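Local coordinates for extracellular solute-binding protein (Bordetella parapertussis, PDB 3PU5) that probably binds a small solute, perhaps a polyamine, outside the cytoplasmic membrane and delivers it to a transporter, as periplasmic binding proteins do, at residues 174-185 / 314-323; 161-172 / 301-311. All blocks are in the same frame, centred on the assembly; numbering follows the deposited sequence.

Contact 1. Residues 174-185 / 314-323; sequences IEASIATLERMK and ALLDLWNKRI
Ile178 and Trp319 lie at the middle of a backbone register that runs from Ile174 beside Leu315 to Glu182 beside Ile323, a step of four residues along each segment. Helix 174-184 and the 314-322 part of helix 305-322 run nearly the same way, with axes 10.0 Å apart at closest and a crossing angle of -30°. Ile178 is a knob in the hole formed by Leu315, Leu318, Trp319 and Arg322: its CG1 lies 3.8 Å from Leu318 CB, while CD1 reaches on to the backbone of Trp319. At the amino-terminal end, Ile174 CD1 meets Ala314 CB at 3.6 Å. Deeper in, Leu181 CD2 approaches the Trp319 ring near CZ3 and packs on Ile323 CG1 (4.0 Å).

Arg322 is the reciprocal knob, among Glu175, Ala179, Glu182 and Ile178. Its chain bends at chi3 (60°), and the guanidinium spans two acids of helix 174-184. Arg322 NH2 donates to Glu182 OE1 at 2.9 Å, with NE adding a weak bond to the same oxygen; Arg322 NH1 forms a salt bridge to Glu175 OE1 at 3.2 Å, the Glu175 carboxylate and Arg322 guanidinium planes 64° apart. Lys185 NZ closes the far end by donating to Arg322 O (3.0 Å) from above the carbonyl plane.

Beneath these charged groups, Trp319 packs edge-to-face with Phe191 of strand 188-192 and touches Leu160 of helix 156-167, while Thr180 and Met184 face helix 129-138.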
loop_
_atom_site.group_PDB
_atom_site.type_symbol
_atom_site.label_atom_id
_atom_site.label_comp_id
_atom_site.label_asym_id
_atom_site.label_seq_id
_atom_site.Cartn_x
_atom_site.Cartn_y
_atom_site.Cartn_z
ATOM N N ILE A 174 -7.645 6.732 -18.650
ATOM C CA ILE A 174 -8.801 6.711 -17.774
ATOM C C ILE A 174 -10.085 6.342 -18.520
ATOM O O ILE A 174 -11.000 5.775 -17.930
ATOM C CB ILE A 174 -8.974 8.041 -17.020
ATOM C CG1 ILE A 174 -9.164 9.200 -17.991
ATOM C CG2 ILE A 174 -7.779 8.300 -16.113
ATOM C CD1 ILE A 174 -9.498 10.512 -17.296
ATOM N N GLU A 175 -10.151 6.665 -19.811
ATOM C CA GLU A 175 -11.304 6.283 -20.627
ATOM C C GLU A 175 -11.433 4.770 -20.671
ATOM O O GLU A 175 -12.506 4.220 -20.414
ATOM C CB GLU A 175 -11.168 6.818 -22.049
ATOM C CG GLU A 175 -11.377 8.324 -22.162
ATOM C CD GLU A 175 -12.844 8.712 -22.244
ATOM O OE1 GLU A 175 -13.706 7.800 -22.253
ATOM O OE2 GLU A 175 -13.131 9.932 -22.302
ATOM N N ALA A 176 -10.327 4.109 -21.004
ATOM C CA ALA A 176 -10.289 2.649 -21.060
ATOM C C ALA A 176 -10.604 2.046 -19.691
ATOM O O ALA A 176 -11.366 1.077 -19.589
ATOM C CB ALA A 176 -8.926 2.166 -21.569
ATOM N N SER A 177 -10.017 2.627 -18.647
ATOM C CA SER A 177 -10.285 2.209 -17.269
ATOM C C SER A 177 -11.765 2.259 -16.924
ATOM O O SER A 177 -12.340 1.274 -16.459
ATOM C CB SER A 177 -9.516 3.094 -16.285
ATOM O OG SER A 177 -8.121 2.896 -16.421
ATOM N N ILE A 178 -12.374 3.420 -17.140
ATOM C CA ILE A 178 -13.796 3.597 -16.887
ATOM C C ILE A 178 -14.675 2.741 -17.812
ATOM O O ILE A 178 -15.690 2.182 -17.382
ATOM C CB ILE A 178 -14.185 5.086 -16.995
ATOM C CG1 ILE A 178 -13.567 5.876 -15.825
ATOM C CG2 ILE A 178 -15.695 5.250 -17.030
ATOM C CD1 ILE A 178 -14.191 5.583 -14.461
ATOM N N ALA A 179 -14.285 2.645 -19.080
ATOM C CA ALA A 179 -15.019 1.823 -20.033
ATOM C C ALA A 179 -15.052 0.355 -19.607
ATOM O O ALA A 179 -16.052 -0.318 -19.801
ATOM C CB ALA A 179 -14.421 1.960 -21.430
ATOM N N THR A 180 -13.953 -0.137 -19.040
ATOM C CA THR A 180 -13.893 -1.509 -18.536
ATOM C C THR A 180 -14.890 -1.701 -17.403
ATOM O O THR A 180 -15.697 -2.626 -17.423
ATOM C CB THR A 180 -12.478 -1.871 -18.032
ATOM O OG1 THR A 180 -11.557 -1.808 -19.126
ATOM C CG2 THR A 180 -12.445 -3.273 -17.469
ATOM N N LEU A 181 -14.837 -0.813 -16.416
ATOM C CA LEU A 181 -15.729 -0.908 -15.267
ATOM C C LEU A 181 -17.184 -0.747 -15.690
ATOM O O LEU A 181 -18.094 -1.373 -15.126
ATOM C CB LEU A 181 -15.355 0.141 -14.218
ATOM C CG LEU A 181 -16.188 0.136 -12.937
ATOM C CD1 LEU A 181 -16.022 -1.193 -12.189
ATOM C CD2 LEU A 181 -15.773 1.307 -12.064
ATOM N N GLU A 182 -17.402 0.086 -16.699
ATOM C CA GLU A 182 -18.749 0.313 -17.202
ATOM C C GLU A 182 -19.339 -0.987 -17.749
ATOM O O GLU A 182 -20.534 -1.223 -17.630
ATOM C CB GLU A 182 -18.746 1.400 -18.278
ATOM C CG GLU A 182 -20.130 1.804 -18.727
ATOM C CD GLU A 182 -20.123 3.059 -19.582
ATOM O OE1 GLU A 182 -19.077 3.359 -20.197
ATOM O OE2 GLU A 182 -21.164 3.745 -19.633
ATOM N N ARG A 183 -18.491 -1.822 -18.341
ATOM C CA ARG A 183 -18.895 -3.154 -18.811
ATOM C C ARG A 183 -19.313 -4.055 -17.647
ATOM O O ARG A 183 -20.193 -4.910 -17.778
ATOM C CB ARG A 183 -17.742 -3.816 -19.583
ATOM C CG ARG A 183 -17.386 -3.142 -20.925
ATOM C CD ARG A 183 -16.100 -3.723 -21.508
ATOM N NE ARG A 183 -16.273 -5.133 -21.828
ATOM C CZ ARG A 183 -15.343 -6.064 -21.660
ATOM N NH1 ARG A 183 -14.149 -5.750 -21.162
ATOM N NH2 ARG A 183 -15.618 -7.319 -21.983
HETATM N N MSE A 184 -18.677 -3.862 -16.497
HETATM C CA MSE A 184 -18.922 -4.717 -15.339
HETATM C C MSE A 184 -20.080 -4.211 -14.492
HETATM O O MSE A 184 -20.673 -4.970 -13.716
HETATM C CB MSE A 184 -17.672 -4.801 -14.464
HETATM C CG MSE A 184 -16.433 -5.304 -15.185
HETATM SE SE MSE A 184 -14.844 -5.004 -14.061
HETATM C CE MSE A 184 -15.379 -6.030 -12.504
ATOM N N LYS A 185 -20.399 -2.928 -14.651
ATOM C CA LYS A 185 -21.344 -2.238 -13.766
ATOM C C LYS A 185 -22.666 -2.978 -13.459
ATOM O O LYS A 185 -23.131 -2.958 -12.320
ATOM C CB LYS A 185 -21.627 -0.813 -14.273
ATOM C CG LYS A 185 -22.444 0.023 -13.292
ATOM C CD LYS A 185 -22.605 1.472 -13.739
ATOM C CE LYS A 185 -23.426 1.583 -15.014
ATOM N NZ LYS A 185 -23.624 3.012 -15.405
ATOM N N ALA A 314 -10.156 14.306 -13.414
ATOM C CA ALA A 314 -10.754 13.782 -14.637
ATOM C C ALA A 314 -11.351 12.392 -14.428
ATOM O O ALA A 314 -12.439 12.099 -14.919
ATOM C CB ALA A 314 -9.739 13.757 -15.760
ATOM N N LEU A 315 -10.632 11.531 -13.717
ATOM C CA LEU A 315 -11.120 10.178 -13.435
ATOM C C LEU A 315 -12.457 10.221 -12.695
ATOM O O LEU A 315 -13.399 9.510 -13.049
ATOM C CB LEU A 315 -10.080 9.393 -12.620
ATOM C CG LEU A 315 -10.348 7.907 -12.348
ATOM C CD1 LEU A 315 -10.592 7.125 -13.645
ATOM C CD2 LEU A 315 -9.196 7.294 -11.545
ATOM N N LEU A 316 -12.533 11.057 -11.666
ATOM C CA LEU A 316 -13.761 11.243 -10.896
ATOM C C LEU A 316 -14.913 11.714 -11.780
ATOM O O LEU A 316 -16.037 11.226 -11.667
ATOM C CB LEU A 316 -13.532 12.261 -9.777
ATOM C CG LEU A 316 -12.582 11.825 -8.668
ATOM C CD1 LEU A 316 -12.073 13.027 -7.895
ATOM C CD2 LEU A 316 -13.275 10.835 -7.742
ATOM N N ASP A 317 -14.618 12.680 -12.648
ATOM C CA ASP A 317 -15.593 13.202 -13.604
ATOM C C ASP A 317 -16.166 12.081 -14.476
ATOM O O ASP A 317 -17.383 11.928 -14.582
ATOM C CB ASP A 317 -14.951 14.267 -14.500
ATOM C CG ASP A 317 -14.785 15.607 -13.793
ATOM O OD1 ASP A 317 -15.389 15.800 -12.711
ATOM O OD2 ASP A 317 -14.059 16.479 -14.328
ATOM N N LEU A 318 -15.283 11.306 -15.100
ATOM C CA LEU A 318 -15.693 10.172 -15.934
ATOM C C LEU A 318 -16.508 9.166 -15.132
ATOM O O LEU A 318 -17.512 8.633 -15.617
ATOM C CB LEU A 318 -14.474 9.472 -16.528
ATOM C CG LEU A 318 -13.879 10.045 -17.810
ATOM C CD1 LEU A 318 -12.828 9.094 -18.339
ATOM C CD2 LEU A 318 -14.968 10.270 -18.855
ATOM N N TRP A 319 -16.060 8.901 -13.908
ATOM C CA TRP A 319 -16.777 8.015 -12.999
ATOM C C TRP A 319 -18.200 8.535 -12.792
ATOM O O TRP A 319 -19.168 7.825 -13.044
ATOM C CB TRP A 319 -16.027 7.902 -11.666
ATOM C CG TRP A 319 -16.668 7.036 -10.604
ATOM C CD1 TRP A 319 -17.742 7.360 -9.821
ATOM C CD2 TRP A 319 -16.243 5.731 -10.175
ATOM N NE1 TRP A 319 -18.024 6.335 -8.952
ATOM C CE2 TRP A 319 -17.119 5.323 -9.146
ATOM C CE3 TRP A 319 -15.220 4.863 -10.571
ATOM C CZ2 TRP A 319 -16.996 4.086 -8.498
ATOM C CZ3 TRP A 319 -15.098 3.637 -9.928
ATOM C CH2 TRP A 319 -15.980 3.262 -8.903
ATOM N N ASN A 320 -18.328 9.783 -12.355
ATOM C CA ASN A 320 -19.644 10.348 -12.068
ATOM C C ASN A 320 -20.532 10.345 -13.306
ATOM O O ASN A 320 -21.752 10.420 -13.210
ATOM C CB ASN A 320 -19.513 11.762 -11.493
ATOM C CG ASN A 320 -18.869 11.774 -10.117
ATOM O OD1 ASN A 320 -18.977 10.809 -9.358
ATOM N ND2 ASN A 320 -18.192 12.872 -9.787
ATOM N N LYS A 321 -19.908 10.219 -14.468
ATOM C CA LYS A 321 -20.624 10.326 -15.727
ATOM C C LYS A 321 -21.134 8.984 -16.258
ATOM O O LYS A 321 -22.284 8.875 -16.708
ATOM C CB LYS A 321 -19.714 10.976 -16.766
ATOM C CG LYS A 321 -20.450 11.810 -17.782
ATOM C CD LYS A 321 -19.721 13.113 -18.027
ATOM C CE LYS A 321 -18.349 12.872 -18.622
ATOM N NZ LYS A 321 -17.770 14.135 -19.177
ATOM N N ARG A 322 -20.251 8.006 -16.159
ATOM C CA ARG A 322 -20.492 6.700 -16.588
ATOM C C ARG A 322 -20.693 5.601 -15.534
ATOM O O ARG A 322 -21.145 4.582 -15.903
ATOM C CB ARG A 322 -19.473 6.359 -17.627
ATOM C CG ARG A 322 -19.462 7.392 -18.688
ATOM C CD ARG A 322 -18.166 7.545 -19.305
ATOM N NE ARG A 322 -17.808 6.288 -19.890
ATOM C CZ ARG A 322 -17.181 6.092 -21.042
ATOM N NH1 ARG A 322 -16.794 7.117 -21.785
ATOM N NH2 ARG A 322 -16.920 4.851 -21.429
ATOM N N ILE A 323 -20.390 5.819 -14.257
ATOM C CA ILE A 323 -20.490 4.802 -13.232
ATOM C C ILE A 323 -21.592 5.034 -12.221
ATOM O O ILE A 323 -22.515 4.251 -12.119
ATOM C CB ILE A 323 -19.171 4.570 -12.491
ATOM C CG1 ILE A 323 -18.076 4.237 -13.462
ATOM C CG2 ILE A 323 -19.286 3.439 -11.512
ATOM C CD1 ILE A 323 -18.382 3.251 -14.371
#

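Contact 2. Residues 161-172 / 301-311; sequences SMFGKIYGSGYG and QLVDTALLIKN
Tyr171, Gln301 and Val303 bury the largest areas here, and the Tyr171 ring links the other two. Val303 CG2 stands over the middle of one ring face, 4.1 Å from the centroid and only 4° off the normal, which is the evidence for a CH-pi contact. Placing CG1 anti to the backbone N (chi1 -175°) leaves CG2 beside that N and over the ring. Val303 also touches Ser161, its CG2 lying 3.9 Å from Ser161 CB, so the valine bridges the tyrosine and the helix that precedes it.

Gln301 meets the phenolic end of the same ring. Its chain is bent at chi2, and Gln301 OE1 lies near the ring plane, 3.2 Å from Tyr171 OH, with ring and amide planes 43° apart. The extended Lys165 side chain brings NZ within 3.0 Å of Gln301 OE1, but the angle is too poor for a hydrogen bond; NZ donates weakly to Tyr171 OH instead. At the other end of the tyrosine, Leu307 CD2 packs on Tyr171 CB at 3.7 Å, and Leu308 CD2 comes equally near Ser161 OG.

Segment 301-311 changes from extended chain to helix at Asp304, the N-cap of helix 305-322, whose OD1 accepts a weak capping bond from Ala306 N (2.9 Å). Before it, Gln301 makes backbone hydrogen bonds with Ala237 and Ser239, the latter in strand 238-246. Beyond it, Ala306 and Ile309 lean on Tyr71 of helix 67-75, while on the far side Phe163 and Tyr167 pack against helices 129-138 and 174-184.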
loop_
_atom_site.group_PDB
_atom_site.type_symbol
_atom_site.label_atom_id
_atom_site.label_comp_id
_atom_site.label_asym_id
_atom_site.label_seq_id
_atom_site.Cartn_x
_atom_site.Cartn_y
_atom_site.Cartn_z
ATOM N N SER A 161 -6.403 1.877 -12.759
ATOM C CA SER A 161 -5.155 2.044 -13.508
ATOM C C SER A 161 -4.713 0.746 -14.178
ATOM O O SER A 161 -4.219 0.760 -15.310
ATOM C CB SER A 161 -4.037 2.566 -12.607
ATOM O OG SER A 161 -4.193 3.949 -12.373
HETATM N N MSE A 162 -4.870 -0.375 -13.474
HETATM C CA MSE A 162 -4.544 -1.677 -14.047
HETATM C C MSE A 162 -5.449 -1.977 -15.230
HETATM O O MSE A 162 -5.012 -2.597 -16.205
HETATM C CB MSE A 162 -4.707 -2.806 -13.028
HETATM C CG MSE A 162 -3.540 -2.992 -12.081
HETATM SE SE MSE A 162 -1.920 -3.765 -12.884
HETATM C CE MSE A 162 -2.697 -4.540 -14.459
ATOM N N PHE A 163 -6.719 -1.581 -15.121
ATOM C CA PHE A 163 -7.646 -1.763 -16.237
ATOM C C PHE A 163 -7.186 -0.937 -17.447
ATOM O O PHE A 163 -7.250 -1.392 -18.589
ATOM C CB PHE A 163 -9.081 -1.377 -15.865
ATOM C CG PHE A 163 -9.755 -2.327 -14.912
ATOM C CD1 PHE A 163 -9.152 -3.512 -14.542
ATOM C CD2 PHE A 163 -11.019 -2.034 -14.414
ATOM C CE1 PHE A 163 -9.781 -4.387 -13.671
ATOM C CE2 PHE A 163 -11.664 -2.900 -13.533
ATOM C CZ PHE A 163 -11.042 -4.083 -13.163
ATOM N N GLY A 164 -6.730 0.285 -17.193
ATOM C CA GLY A 164 -6.210 1.120 -18.262
ATOM C C GLY A 164 -5.027 0.470 -18.958
ATOM O O GLY A 164 -4.882 0.567 -20.175
ATOM N N LYS A 165 -4.175 -0.203 -18.189
ATOM C CA LYS A 165 -2.987 -0.850 -18.748
ATOM C C LYS A 165 -3.334 -2.114 -19.546
ATOM O O LYS A 165 -2.793 -2.342 -20.625
ATOM C CB LYS A 165 -2.000 -1.193 -17.638
ATOM C CG LYS A 165 -0.665 -1.746 -18.126
ATOM C CD LYS A 165 0.273 -1.961 -16.941
ATOM C CE LYS A 165 1.374 -2.979 -17.234
ATOM N NZ LYS A 165 2.125 -3.345 -15.988
ATOM N N ILE A 166 -4.235 -2.932 -19.012
ATOM C CA ILE A 166 -4.607 -4.183 -19.673
ATOM C C ILE A 166 -5.435 -3.945 -20.938
ATOM O O ILE A 166 -5.189 -4.560 -21.977
ATOM C CB ILE A 166 -5.380 -5.113 -18.721
ATOM C CG1 ILE A 166 -4.479 -5.558 -17.565
ATOM C CG2 ILE A 166 -5.936 -6.319 -19.482
ATOM C CD1 ILE A 166 -5.256 -6.083 -16.347
ATOM N N TYR A 167 -6.399 -3.042 -20.845
ATOM C CA TYR A 167 -7.349 -2.800 -21.928
ATOM C C TYR A 167 -7.090 -1.529 -22.742
ATOM O O TYR A 167 -7.749 -1.297 -23.757
ATOM C CB TYR A 167 -8.774 -2.755 -21.370
ATOM C CG TYR A 167 -9.287 -4.097 -20.896
ATOM C CD1 TYR A 167 -9.747 -5.049 -21.807
ATOM C CD2 TYR A 167 -9.310 -4.417 -19.542
ATOM C CE1 TYR A 167 -10.217 -6.282 -21.378
ATOM C CE2 TYR A 167 -9.772 -5.640 -19.107
ATOM C CZ TYR A 167 -10.228 -6.567 -20.026
ATOM O OH TYR A 167 -10.693 -7.779 -19.589
ATOM N N GLY A 168 -6.148 -0.703 -22.293
ATOM C CA GLY A 168 -5.872 0.559 -22.952
ATOM C C GLY A 168 -4.387 0.783 -23.172
ATOM O O GLY A 168 -3.619 -0.163 -23.314
ATOM N N SER A 169 -3.983 2.047 -23.181
ATOM C CA SER A 169 -2.612 2.423 -23.503
ATOM C C SER A 169 -1.702 2.531 -22.282
ATOM O O SER A 169 -0.522 2.850 -22.421
ATOM C CB SER A 169 -2.596 3.751 -24.257
ATOM O OG SER A 169 -3.145 4.785 -23.459
ATOM N N GLY A 170 -2.245 2.282 -21.092
ATOM C CA GLY A 170 -1.442 2.303 -19.881
ATOM C C GLY A 170 -2.180 2.822 -18.665
ATOM O O GLY A 170 -3.380 3.066 -18.725
ATOM N N TYR A 171 -1.450 3.006 -17.565
ATOM C CA TYR A 171 -2.038 3.439 -16.300
ATOM C C TYR A 171 -2.830 4.740 -16.404
ATOM O O TYR A 171 -3.759 4.960 -15.637
ATOM C CB TYR A 171 -0.960 3.606 -15.221
ATOM C CG TYR A 171 -0.331 2.316 -14.747
ATOM C CD1 TYR A 171 -1.085 1.157 -14.620
ATOM C CD2 TYR A 171 1.011 2.268 -14.390
ATOM C CE1 TYR A 171 -0.523 -0.022 -14.181
ATOM C CE2 TYR A 171 1.588 1.091 -13.949
ATOM C CZ TYR A 171 0.809 -0.052 -13.846
ATOM O OH TYR A 171 1.373 -1.219 -13.408
ATOM N N GLY A 172 -2.456 5.608 -17.337
ATOM C CA GLY A 172 -3.116 6.898 -17.455
ATOM C C GLY A 172 -4.303 6.946 -18.402
ATOM O O GLY A 172 -4.870 8.018 -18.646
ATOM N N GLN A 301 2.813 -4.555 -8.853
ATOM C CA GLN A 301 2.806 -3.356 -9.681
ATOM C C GLN A 301 2.466 -2.131 -8.847
ATOM O O GLN A 301 1.504 -2.142 -8.071
ATOM C CB GLN A 301 1.780 -3.493 -10.813
ATOM C CG GLN A 301 2.028 -4.682 -11.722
ATOM C CD GLN A 301 3.300 -4.539 -12.533
ATOM O OE1 GLN A 301 3.452 -3.594 -13.305
ATOM N NE2 GLN A 301 4.226 -5.483 -12.362
ATOM N N LEU A 302 3.252 -1.074 -9.019
ATOM C CA LEU A 302 3.004 0.182 -8.335
ATOM C C LEU A 302 2.702 1.254 -9.364
ATOM O O LEU A 302 3.413 1.384 -10.360
ATOM C CB LEU A 302 4.221 0.605 -7.511
ATOM C CG LEU A 302 4.526 -0.229 -6.268
ATOM C CD1 LEU A 302 5.213 -1.528 -6.652
ATOM C CD2 LEU A 302 5.403 0.572 -5.334
ATOM N N VAL A 303 1.649 2.022 -9.120
ATOM C CA VAL A 303 1.266 3.088 -10.029
ATOM C C VAL A 303 1.895 4.413 -9.593
ATOM O O VAL A 303 1.931 4.732 -8.407
ATOM C CB VAL A 303 -0.257 3.228 -10.104
ATOM C CG1 VAL A 303 -0.641 4.266 -11.157
ATOM C CG2 VAL A 303 -0.896 1.868 -10.417
ATOM N N ASP A 304 2.397 5.162 -10.568
ATOM C CA ASP A 304 3.048 6.452 -10.339
ATOM C C ASP A 304 2.196 7.394 -9.489
ATOM O O ASP A 304 1.092 7.771 -9.888
ATOM C CB ASP A 304 3.361 7.097 -11.700
ATOM C CG ASP A 304 3.968 8.492 -11.580
ATOM O OD1 ASP A 304 4.215 8.964 -10.450
ATOM O OD2 ASP A 304 4.209 9.116 -12.637
ATOM N N THR A 305 2.706 7.777 -8.321
ATOM C CA THR A 305 1.967 8.671 -7.430
ATOM C C THR A 305 1.548 9.965 -8.130
ATOM O O THR A 305 0.390 10.372 -8.042
ATOM C CB THR A 305 2.766 9.019 -6.155
ATOM O OG1 THR A 305 3.172 7.812 -5.496
ATOM C CG2 THR A 305 1.921 9.851 -5.198
ATOM N N ALA A 306 2.488 10.603 -8.820
ATOM C CA ALA A 306 2.217 11.859 -9.520
ATOM C C ALA A 306 1.114 11.689 -10.554
ATOM O O ALA A 306 0.268 12.565 -10.719
ATOM C CB ALA A 306 3.495 12.392 -10.188
ATOM N N LEU A 307 1.128 10.553 -11.245
ATOM C CA LEU A 307 0.114 10.255 -12.240
ATOM C C LEU A 307 -1.271 10.153 -11.598
ATOM O O LEU A 307 -2.229 10.757 -12.080
ATOM C CB LEU A 307 0.458 8.963 -12.987
ATOM C CG LEU A 307 -0.568 8.517 -14.029
ATOM C CD1 LEU A 307 -0.744 9.596 -15.095
ATOM C CD2 LEU A 307 -0.154 7.193 -14.661
ATOM N N LEU A 308 -1.373 9.401 -10.506
ATOM C CA LEU A 308 -2.646 9.255 -9.796
ATOM C C LEU A 308 -3.225 10.597 -9.352
ATOM O O LEU A 308 -4.417 10.860 -9.521
ATOM C CB LEU A 308 -2.489 8.324 -8.586
ATOM C CG LEU A 308 -2.322 6.840 -8.930
ATOM C CD1 LEU A 308 -1.896 6.066 -7.707
ATOM C CD2 LEU A 308 -3.616 6.269 -9.502
ATOM N N ILE A 309 -2.375 11.444 -8.782
ATOM C CA ILE A 309 -2.792 12.767 -8.322
ATOM C C ILE A 309 -3.265 13.626 -9.489
ATOM O O ILE A 309 -4.301 14.298 -9.420
ATOM C CB ILE A 309 -1.636 13.475 -7.585
ATOM C CG1 ILE A 309 -1.290 12.719 -6.300
ATOM C CG2 ILE A 309 -1.990 14.939 -7.281
ATOM C CD1 ILE A 309 -0.133 13.315 -5.521
ATOM N N LYS A 310 -2.503 13.589 -10.575
ATOM C CA LYS A 310 -2.792 14.430 -11.726
ATOM C C LYS A 310 -4.105 14.050 -12.402
ATOM O O LYS A 310 -4.827 14.914 -12.891
ATOM C CB LYS A 310 -1.644 14.369 -12.739
ATOM C CG LYS A 310 -1.904 15.178 -14.006
ATOM C CD LYS A 310 -0.708 15.165 -14.962
ATOM C CE LYS A 310 -0.684 13.915 -15.837
ATOM N NZ LYS A 310 0.420 13.962 -16.840
ATOM N N ASN A 311 -4.413 12.757 -12.427
ATOM C CA ASN A 311 -5.563 12.271 -13.176
ATOM C C ASN A 311 -6.838 12.148 -12.348
ATOM O O ASN A 311 -7.901 11.877 -12.891
ATOM C CB ASN A 311 -5.235 10.925 -13.838
ATOM C CG ASN A 311 -4.302 11.070 -15.023
ATOM O OD1 ASN A 311 -3.843 10.078 -15.595
ATOM N ND2 ASN A 311 -4.015 12.307 -15.399
#

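The two contacts have centres 13 Å apart and share helix 305-322: contact 2 uses its first turns and the chain leading into it, contact 1 its carboxy-terminal end. Along the chain the order is 161-172, 174-185, 301-311, 314-323, so the connections cross. Helices 156-167 and 174-184 touch directly, Thr180 CG2 lying 3.6 Å from Phe163 CD2; Ala176 CB also meets Gly168 CA (3.7 Å) in the turn after helix 156-167. Helix 305-322 thus lies against helix 174-184 and, through its start, against the turn joining 156-167 to 174-184, consistent with the chain's end being tied to one lobe of a periplasmic binding protein-like fold, around parallel strands 145-148 and 188-192.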